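Local coordinates for periplasmic binding protein (Roseiflexus sp. RS-1, PDB 5GJ3), which binds heme, here two heme molecules at once, in the periplasm and probably hands it on to a membrane transporter for bacterial heme uptake, at residues E77-I82 with L89-D94; V9-D14 with E71-P76; T16-A21 with R106-A111. One frame throughout, in Å; residues are numbered along the deposited sequence.

Contact 1: E77-I82 with L89-D94; sequences ETLAQI and LAITAD. With ZN (zinc ion), chain D.
L89 pushes its side chain from strand 89-92 against the sheet-facing side of helix 76-84, where L79 and I82, one turn apart, form a shallow hollow. Its CG lies anti to the backbone N (chi1 166°), which carries methyl CD2 close to L79, 4.0 Å from the L79 carbonyl O and 4.3 Å from L79 CB. The root of the same side chain serves the other wall of the hollow: L89 CB meets I82 CG2 at 4.1 Å, the two side chains crossing at about a right angle, while the end of I82 leads away from the strand and the side chain also packs on I59 and L60 of helix 56-60. A second, looser bump lies further along the strand, where L79 CD1 comes 4.4 Å from I91 CG1. Beside them L11 touches both L79 and I91. No hydrogen bond links the two segments, whose fit is one of apolar side chains. Past the strand end D94 OD2 binds a zinc ion at 2.0 Å, together with D14 and D70. The short segments run at 144°, nearly antiparallel, with axes 10.1 Å apart, as in the second half of a right-handed beta-alpha-beta crossover, here strand 66-70, helix 76-84 and strand 89-92.

Contact 2: V9-D14 with E71-P76; sequences VSLNGD and EAAGPP. With ZN (zinc ion), chain D.
The loops that leave the C-terminal ends of parallel strands 8-10 and 66-70 meet here, the usual place for a binding site in an alpha/beta domain, and in this protein they lie beside both a zinc ion and the heme pocket. L11 and N12, just past the first strand, face A72 and A73 of the second loop. The methyl of A73 rests against the leucine, with A73 CB 3.9 Å from both L11 CB and L11 CD1. N12 reaches across with its amide. Its CG stands beside the backbone N and anti to the carbonyl carbon (chi1 -52°), which turns the amide toward the second loop, and with chi2 at 88° ND2 comes 3.7 Å from A72 CB and 3.5 Å from A73 N. That last pair brings two donors together and is no hydrogen bond; the amide is held instead from both ends by other partners, OD1 accepting from D70 N and ND2 donating to Q51 OE1, a residue of the heme pocket. The amide thereby ties both strand ends to the pocket wall. Two residues on, D14 takes part in the metal site: OD2 binds the zinc ion at 2.1 Å, OD1 lies farther off at 2.8 Å, and the O of a zinc-bound water lies within hydrogen-bonding distance of D14 OD1, at 3.1 Å. K104 also bonds to D14 OD2. Helix 13-21 starts directly after N12, and helix 76-84 follows the cis peptide bond before P75. L54 of strand 53-54 touches both L11 and A73, while I59 of helix 56-60 packs against L11.

Contact 3: T16-A21 with R106-A111; sequences TEIIFA and RFVAQA
Within 106-111, V108 is the residue that meets I18 and I19 of helix 13-21, in a helix-helix contact on one face of the parallel four-stranded sheet of an alpha/beta domain. At the start of the segment, R106 points away from this contact and spends its guanidinium group elsewhere, in a salt bridge from NH2 to E119 and a hydrogen bond from NH1 to Q102. F107 turns to the sheet, packing on I68 of strand 66-70 and on A90 and T92 of strand 89-92. V108 comes next and fills the groove between I18 and I19, which are neighbours in sequence and flank it with different branches. I68 and L22 also touch it, so the valine is buried among side chains from helix, strand and loop. Beyond it, A111 follows F107 by one turn and rests on I68 as well. The helix thus presents F107, V108 and A111 to the same isoleucine of the sheet, while I19 covers that residue from helix 13-21. Between these two segments the contact is apolar, with no hydrogen bond across it, although K104, earlier on the same helix, bonds to D14 OD2. On the isoleucine side, I18 CG2 lies anti to the backbone N (chi1 of CG1 -76°) and sits 3.8 Å from V108 CB and equally 3.8 Å from V108 CG2. The other branch, V108 CG1, lies between the two isoleucines, 4.1 Å from I18 CG2 and 3.7 Å from I19 CG1, the side chains of V108 and I19 crossing at about a right angle.

How the contacts relate
All three contacts build one alpha/beta domain, but at different depths. Contact 3 is fully buried, while contacts 1 and 2 are partly buried. The packing in contact 1, helix on strand, and contact 3, helix on helix, is apolar, though segment 89-94 ends in a zinc ligand; contact 2 joins loops and mixes methyl packing with an amide. Shared elements tie them together: helix 13-21 serves contacts 2 and 3, where S10 OG and T16 OG1 lie 2.7 Å apart, probably hydrogen-bonded, and F107 of contact 3 packs against strand 89-92 of contact 1. Contacts 1 and 2 converge on the same zinc ion and its water, and a probable hydrogen bond runs from D94 N to E71 OE1 (2.7 Å).

Contact 1: E77-I82 with L89-D94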
loop_
_atom_site.group_PDB
_atom_site.type_symbol
_atom_site.label_atom_id
_atom_site.label_comp_id
_atom_site.label_asym_id
_atom_site.label_seq_id
_atom_site.Cartn_x
_atom_site.Cartn_y
_atom_site.Cartn_z
ATOM N N GLU A 77 10.935 -5.629 20.297
ATOM C CA GLU A 77 11.792 -6.679 20.884
ATOM C C GLU A 77 12.513 -7.534 19.798
ATOM O O GLU A 77 13.665 -8.018 19.989
ATOM C CB GLU A 77 10.965 -7.573 21.872
ATOM C CG GLU A 77 10.403 -6.781 23.086
ATOM C CD GLU A 77 9.107 -6.028 22.791
ATOM O OE1 GLU A 77 8.544 -6.200 21.681
ATOM O OE2 GLU A 77 8.600 -5.242 23.650
ATOM N N THR A 78 11.885 -7.688 18.637
ATOM C CA THR A 78 12.620 -8.356 17.554
ATOM C C THR A 78 13.771 -7.478 17.004
ATOM O O THR A 78 14.889 -7.992 16.791
ATOM C CB THR A 78 11.678 -8.819 16.444
ATOM O OG1 THR A 78 10.875 -9.876 16.987
ATOM C CG2 THR A 78 12.458 -9.300 15.161
ATOM N N LEU A 79 13.501 -6.198 16.742
ATOM C CA LEU A 79 14.579 -5.283 16.310
ATOM C C LEU A 79 15.742 -5.305 17.315
ATOM O O LEU A 79 16.921 -5.355 16.920
ATOM C CB LEU A 79 14.061 -3.837 16.101
ATOM C CG LEU A 79 12.936 -3.638 15.067
ATOM C CD1 LEU A 79 12.527 -2.164 14.875
ATOM C CD2 LEU A 79 13.263 -4.310 13.759
ATOM N N ALA A 80 15.412 -5.283 18.607
ATOM C CA ALA A 80 16.427 -5.304 19.674
ATOM C C ALA A 80 17.299 -6.561 19.626
ATOM O O ALA A 80 18.504 -6.479 19.827
ATOM C CB ALA A 80 15.809 -5.107 21.063
ATOM N N GLN A 81 16.722 -7.723 19.321
ATOM C CA GLN A 81 17.553 -8.915 19.185
ATOM C C GLN A 81 18.476 -8.833 17.983
ATOM O O GLN A 81 19.582 -9.366 18.029
ATOM C CB GLN A 81 16.678 -10.145 18.979
ATOM C CG GLN A 81 15.811 -10.415 20.180
ATOM C CD GLN A 81 15.823 -11.873 20.498
ATOM O OE1 GLN A 81 16.756 -12.356 21.127
ATOM N NE2 GLN A 81 14.803 -12.586 20.060
ATOM N N ILE A 82 17.997 -8.220 16.893
ATOM C CA ILE A 82 18.861 -7.995 15.708
ATOM C C ILE A 82 20.096 -7.169 16.131
ATOM O O ILE A 82 21.222 -7.482 15.721
ATOM C CB ILE A 82 18.132 -7.278 14.505
ATOM C CG1 ILE A 82 16.852 -7.978 14.039
ATOM C CG2 ILE A 82 19.056 -7.076 13.278
ATOM C CD1 ILE A 82 16.939 -9.473 14.089
ATOM N N LEU A 89 21.508 -2.984 10.841
ATOM C CA LEU A 89 20.066 -2.788 10.723
ATOM C C LEU A 89 19.815 -1.308 10.418
ATOM O O LEU A 89 20.507 -0.410 11.005
ATOM C CB LEU A 89 19.435 -3.164 12.089
ATOM C CG LEU A 89 17.971 -2.725 12.302
ATOM C CD1 LEU A 89 17.064 -3.510 11.407
ATOM C CD2 LEU A 89 17.614 -2.963 13.770
ATOM N N ALA A 90 18.891 -1.025 9.485
ATOM C CA ALA A 90 18.439 0.365 9.331
ATOM C C ALA A 90 16.922 0.382 9.118
ATOM O O ALA A 90 16.373 -0.525 8.474
ATOM C CB ALA A 90 19.125 0.997 8.150
ATOM N N ILE A 91 16.266 1.393 9.671
ATOM C CA ILE A 91 14.827 1.523 9.580
ATOM C C ILE A 91 14.531 2.951 9.117
ATOM O O ILE A 91 15.099 3.888 9.642
ATOM C CB ILE A 91 14.143 1.332 10.959
ATOM C CG1 ILE A 91 14.346 -0.115 11.486
ATOM C CG2 ILE A 91 12.617 1.721 10.921
ATOM C CD1 ILE A 91 13.675 -1.175 10.619
ATOM N N THR A 92 13.657 3.096 8.128
ATOM C CA THR A 92 13.246 4.412 7.669
ATOM C C THR A 92 11.786 4.787 8.030
ATOM O O THR A 92 10.960 3.928 8.352
ATOM C CB THR A 92 13.428 4.494 6.133
ATOM O OG1 THR A 92 13.408 5.870 5.736
ATOM C CG2 THR A 92 12.319 3.697 5.402
ATOM N N ALA A 93 11.460 6.072 7.975
ATOM C CA ALA A 93 10.059 6.518 8.181
ATOM C C ALA A 93 9.195 6.048 7.031
ATOM O O ALA A 93 9.683 5.841 5.903
ATOM C CB ALA A 93 9.982 8.048 8.300
ATOM N N ASP A 94 7.902 5.913 7.281
ATOM C CA ASP A 94 6.955 5.644 6.176
ATOM C C ASP A 94 5.655 6.414 6.403
ATOM O O ASP A 94 4.645 5.777 6.689
ATOM C CB ASP A 94 6.658 4.134 6.108
ATOM C CG ASP A 94 5.865 3.724 4.845
ATOM O OD1 ASP A 94 5.688 4.535 3.872
ATOM O OD2 ASP A 94 5.425 2.555 4.847
HETATM ZN ZN ZN D . 6.206 0.680 4.579
HETATM O O HOH W 1 5.520 -0.844 5.583
#

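Contact 2: V9-D14 with E71-P76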
loop_
_atom_site.group_PDB
_atom_site.type_symbol
_atom_site.label_atom_id
_atom_site.label_comp_id
_atom_site.label_asym_id
_atom_site.label_seq_id
_atom_site.Cartn_x
_atom_site.Cartn_y
_atom_site.Cartn_z
ATOM N N VAL A 9 17.974 -9.212 4.375
ATOM C CA VAL A 9 16.687 -9.572 4.903
ATOM C C VAL A 9 15.881 -8.272 4.951
ATOM O O VAL A 9 16.287 -7.272 5.572
ATOM C CB VAL A 9 16.725 -10.248 6.283
ATOM C CG1 VAL A 9 15.266 -10.510 6.744
ATOM C CG2 VAL A 9 17.480 -11.592 6.219
ATOM N N SER A 10 14.771 -8.280 4.221
ATOM C CA SER A 10 13.932 -7.101 4.086
ATOM C C SER A 10 12.676 -7.276 4.972
ATOM O O SER A 10 11.948 -8.294 4.869
ATOM C CB SER A 10 13.573 -6.912 2.632
ATOM O OG SER A 10 12.591 -5.890 2.550
ATOM N N LEU A 11 12.402 -6.302 5.835
ATOM C CA LEU A 11 11.344 -6.459 6.836
ATOM C C LEU A 11 9.888 -6.085 6.395
ATOM O O LEU A 11 8.929 -6.392 7.120
ATOM C CB LEU A 11 11.712 -5.688 8.138
ATOM C CG LEU A 11 13.104 -6.038 8.713
ATOM C CD1 LEU A 11 13.306 -5.172 9.941
ATOM C CD2 LEU A 11 13.144 -7.522 9.097
ATOM N N ASN A 12 9.746 -5.420 5.263
ATOM C CA ASN A 12 8.429 -4.927 4.857
ATOM C C ASN A 12 8.252 -5.159 3.385
ATOM O O ASN A 12 9.207 -5.029 2.616
ATOM C CB ASN A 12 8.236 -3.421 5.150
ATOM C CG ASN A 12 8.564 -3.086 6.557
ATOM O OD1 ASN A 12 9.714 -2.804 6.894
ATOM N ND2 ASN A 12 7.588 -3.211 7.418
ATOM N N GLY A 13 7.023 -5.513 2.992
ATOM C CA GLY A 13 6.723 -5.701 1.565
ATOM C C GLY A 13 7.072 -4.575 0.618
ATOM O O GLY A 13 7.548 -4.833 -0.480
ATOM N N ASP A 14 6.851 -3.310 1.022
ATOM C CA ASP A 14 7.199 -2.172 0.175
ATOM C C ASP A 14 8.730 -1.896 0.009
ATOM O O ASP A 14 9.227 -1.523 -1.091
ATOM C CB ASP A 14 6.448 -0.902 0.640
ATOM C CG ASP A 14 6.708 -0.524 2.114
ATOM O OD1 ASP A 14 7.123 -1.385 2.939
ATOM O OD2 ASP A 14 6.468 0.666 2.467
ATOM N N GLU A 71 9.188 1.932 9.398
ATOM C CA GLU A 71 8.550 2.057 10.716
ATOM C C GLU A 71 7.434 1.051 11.017
ATOM O O GLU A 71 7.118 0.871 12.183
ATOM C CB GLU A 71 8.039 3.501 10.984
ATOM C CG GLU A 71 6.943 3.957 10.018
ATOM C CD GLU A 71 6.447 5.381 10.308
ATOM O OE1 GLU A 71 6.944 6.389 9.720
ATOM O OE2 GLU A 71 5.546 5.490 11.162
ATOM N N ALA A 72 6.849 0.403 10.005
ATOM C CA ALA A 72 5.881 -0.669 10.254
ATOM C C ALA A 72 6.514 -1.946 10.841
ATOM O O ALA A 72 5.782 -2.770 11.403
ATOM C CB ALA A 72 5.075 -1.018 8.996
ATOM N N ALA A 73 7.842 -2.115 10.730
ATOM C CA ALA A 73 8.492 -3.334 11.171
ATOM C C ALA A 73 8.440 -3.446 12.675
ATOM O O ALA A 73 8.745 -2.494 13.408
ATOM C CB ALA A 73 9.983 -3.371 10.717
ATOM N N GLY A 74 8.105 -4.633 13.154
ATOM C CA GLY A 74 8.095 -4.904 14.599
ATOM C C GLY A 74 7.909 -6.384 14.928
ATOM O O GLY A 74 7.731 -7.210 14.028
ATOM N N PRO A 75 7.817 -6.716 16.240
ATOM C CA PRO A 75 7.754 -5.785 17.376
ATOM C C PRO A 75 9.106 -5.186 17.762
ATOM O O PRO A 75 10.172 -5.724 17.343
ATOM C CB PRO A 75 7.293 -6.679 18.536
ATOM C CG PRO A 75 7.788 -8.053 18.152
ATOM C CD PRO A 75 7.534 -8.106 16.653
ATOM N N PRO A 76 9.103 -4.124 18.587
ATOM C CA PRO A 76 10.434 -3.594 18.992
ATOM C C PRO A 76 11.434 -4.629 19.568
ATOM O O PRO A 76 12.665 -4.501 19.352
ATOM C CB PRO A 76 10.071 -2.576 20.106
ATOM C CG PRO A 76 8.732 -2.046 19.699
ATOM C CD PRO A 76 8.005 -3.282 19.120
HETATM ZN ZN ZN D . 6.206 0.680 4.579
HETATM O O HOH W 1 5.520 -0.844 5.583
#

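Contact 3: T16-A21 with R106-A111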
loop_
_atom_site.group_PDB
_atom_site.type_symbol
_atom_site.label_atom_id
_atom_site.label_comp_id
_atom_site.label_asym_id
_atom_site.label_seq_id
_atom_site.Cartn_x
_atom_site.Cartn_y
_atom_site.Cartn_z
ATOM N N THR A 16 10.965 -4.418 0.226
ATOM C CA THR A 16 11.337 -5.527 -0.673
ATOM C C THR A 16 11.103 -5.155 -2.150
ATOM O O THR A 16 11.989 -5.294 -2.984
ATOM C CB THR A 16 10.539 -6.776 -0.314
ATOM O OG1 THR A 16 10.819 -7.158 1.037
ATOM C CG2 THR A 16 10.807 -7.957 -1.298
ATOM N N GLU A 17 9.925 -4.620 -2.452
ATOM C CA GLU A 17 9.575 -4.218 -3.811
ATOM C C GLU A 17 10.580 -3.206 -4.325
ATOM O O GLU A 17 10.991 -3.240 -5.488
ATOM C CB GLU A 17 8.169 -3.619 -3.843
ATOM C CG GLU A 17 7.857 -2.905 -5.146
ATOM C CD GLU A 17 6.352 -2.635 -5.355
ATOM O OE1 GLU A 17 5.481 -3.097 -4.571
ATOM O OE2 GLU A 17 6.042 -1.978 -6.348
ATOM N N ILE A 18 11.004 -2.303 -3.445
ATOM C CA ILE A 18 11.905 -1.254 -3.845
ATOM C C ILE A 18 13.320 -1.899 -4.117
ATOM O O ILE A 18 14.002 -1.475 -5.027
ATOM C CB ILE A 18 12.044 -0.172 -2.735
ATOM C CG1 ILE A 18 10.804 0.748 -2.705
ATOM C CG2 ILE A 18 13.320 0.644 -2.976
ATOM C CD1 ILE A 18 10.753 1.603 -1.443
ATOM N N ILE A 19 13.750 -2.884 -3.326
ATOM C CA ILE A 19 15.083 -3.499 -3.547
ATOM C C ILE A 19 15.079 -4.132 -4.954
ATOM O O ILE A 19 16.063 -3.977 -5.713
ATOM C CB ILE A 19 15.412 -4.567 -2.473
ATOM C CG1 ILE A 19 15.602 -3.900 -1.082
ATOM C CG2 ILE A 19 16.668 -5.387 -2.824
ATOM C CD1 ILE A 19 15.399 -4.892 0.071
ATOM N N PHE A 20 13.994 -4.865 -5.261
ATOM C CA PHE A 20 13.862 -5.512 -6.586
ATOM C C PHE A 20 13.790 -4.458 -7.705
ATOM O O PHE A 20 14.445 -4.610 -8.715
ATOM C CB PHE A 20 12.651 -6.484 -6.627
ATOM C CG PHE A 20 12.954 -7.860 -6.039
ATOM C CD1 PHE A 20 13.452 -8.882 -6.848
ATOM C CD2 PHE A 20 12.714 -8.127 -4.703
ATOM C CE1 PHE A 20 13.744 -10.120 -6.320
ATOM C CE2 PHE A 20 12.990 -9.371 -4.164
ATOM C CZ PHE A 20 13.522 -10.373 -4.974
ATOM N N ALA A 21 13.094 -3.339 -7.490
ATOM C CA ALA A 21 13.013 -2.277 -8.508
ATOM C C ALA A 21 14.327 -1.590 -8.765
ATOM O O ALA A 21 14.568 -1.015 -9.875
ATOM C CB ALA A 21 11.941 -1.248 -8.134
ATOM N N ARG A 106 15.312 6.497 -1.790
ATOM C CA ARG A 106 16.652 7.018 -1.422
ATOM C C ARG A 106 17.286 6.287 -0.242
ATOM O O ARG A 106 18.522 6.046 -0.221
ATOM C CB ARG A 106 16.613 8.540 -1.164
ATOM C CG ARG A 106 16.204 9.322 -2.418
ATOM C CD ARG A 106 16.184 10.844 -2.189
ATOM N NE ARG A 106 16.337 11.481 -3.487
ATOM C CZ ARG A 106 15.407 12.215 -4.113
ATOM N NH1 ARG A 106 14.234 12.486 -3.539
ATOM N NH2 ARG A 106 15.672 12.734 -5.318
ATOM N N PHE A 107 16.449 5.915 0.739
ATOM C CA PHE A 107 16.916 5.178 1.919
ATOM C C PHE A 107 17.506 3.801 1.523
ATOM O O PHE A 107 18.631 3.448 1.929
ATOM C CB PHE A 107 15.774 5.036 2.926
ATOM C CG PHE A 107 15.905 3.858 3.868
ATOM C CD1 PHE A 107 16.763 3.928 4.976
ATOM C CD2 PHE A 107 15.088 2.727 3.703
ATOM C CE1 PHE A 107 16.837 2.856 5.910
ATOM C CE2 PHE A 107 15.128 1.674 4.617
ATOM C CZ PHE A 107 16.021 1.723 5.753
ATOM N N VAL A 108 16.778 3.064 0.706
ATOM C CA VAL A 108 17.245 1.734 0.283
ATOM C C VAL A 108 18.492 1.899 -0.596
ATOM O O VAL A 108 19.500 1.140 -0.442
ATOM C CB VAL A 108 16.161 0.934 -0.455
ATOM C CG1 VAL A 108 16.742 -0.390 -1.019
ATOM C CG2 VAL A 108 14.974 0.602 0.477
ATOM N N ALA A 109 18.450 2.866 -1.507
ATOM C CA ALA A 109 19.602 3.056 -2.412
ATOM C C ALA A 109 20.900 3.362 -1.659
ATOM O O ALA A 109 21.978 2.840 -2.052
ATOM C CB ALA A 109 19.347 4.131 -3.473
ATOM N N GLN A 110 20.810 4.203 -0.623
ATOM C CA GLN A 110 21.991 4.536 0.179
ATOM C C GLN A 110 22.509 3.305 0.910
ATOM O O GLN A 110 23.703 3.091 0.876
ATOM C CB GLN A 110 21.795 5.713 1.179
ATOM C CG GLN A 110 23.120 6.131 1.880
ATOM C CD GLN A 110 23.077 7.434 2.702
ATOM O OE1 GLN A 110 22.251 8.286 2.451
ATOM N NE2 GLN A 110 24.011 7.603 3.691
ATOM N N ALA A 111 21.628 2.498 1.532
ATOM C CA ALA A 111 22.031 1.268 2.259
ATOM C C ALA A 111 22.718 0.251 1.354
ATOM O O ALA A 111 23.572 -0.573 1.811
ATOM C CB ALA A 111 20.836 0.600 2.942
#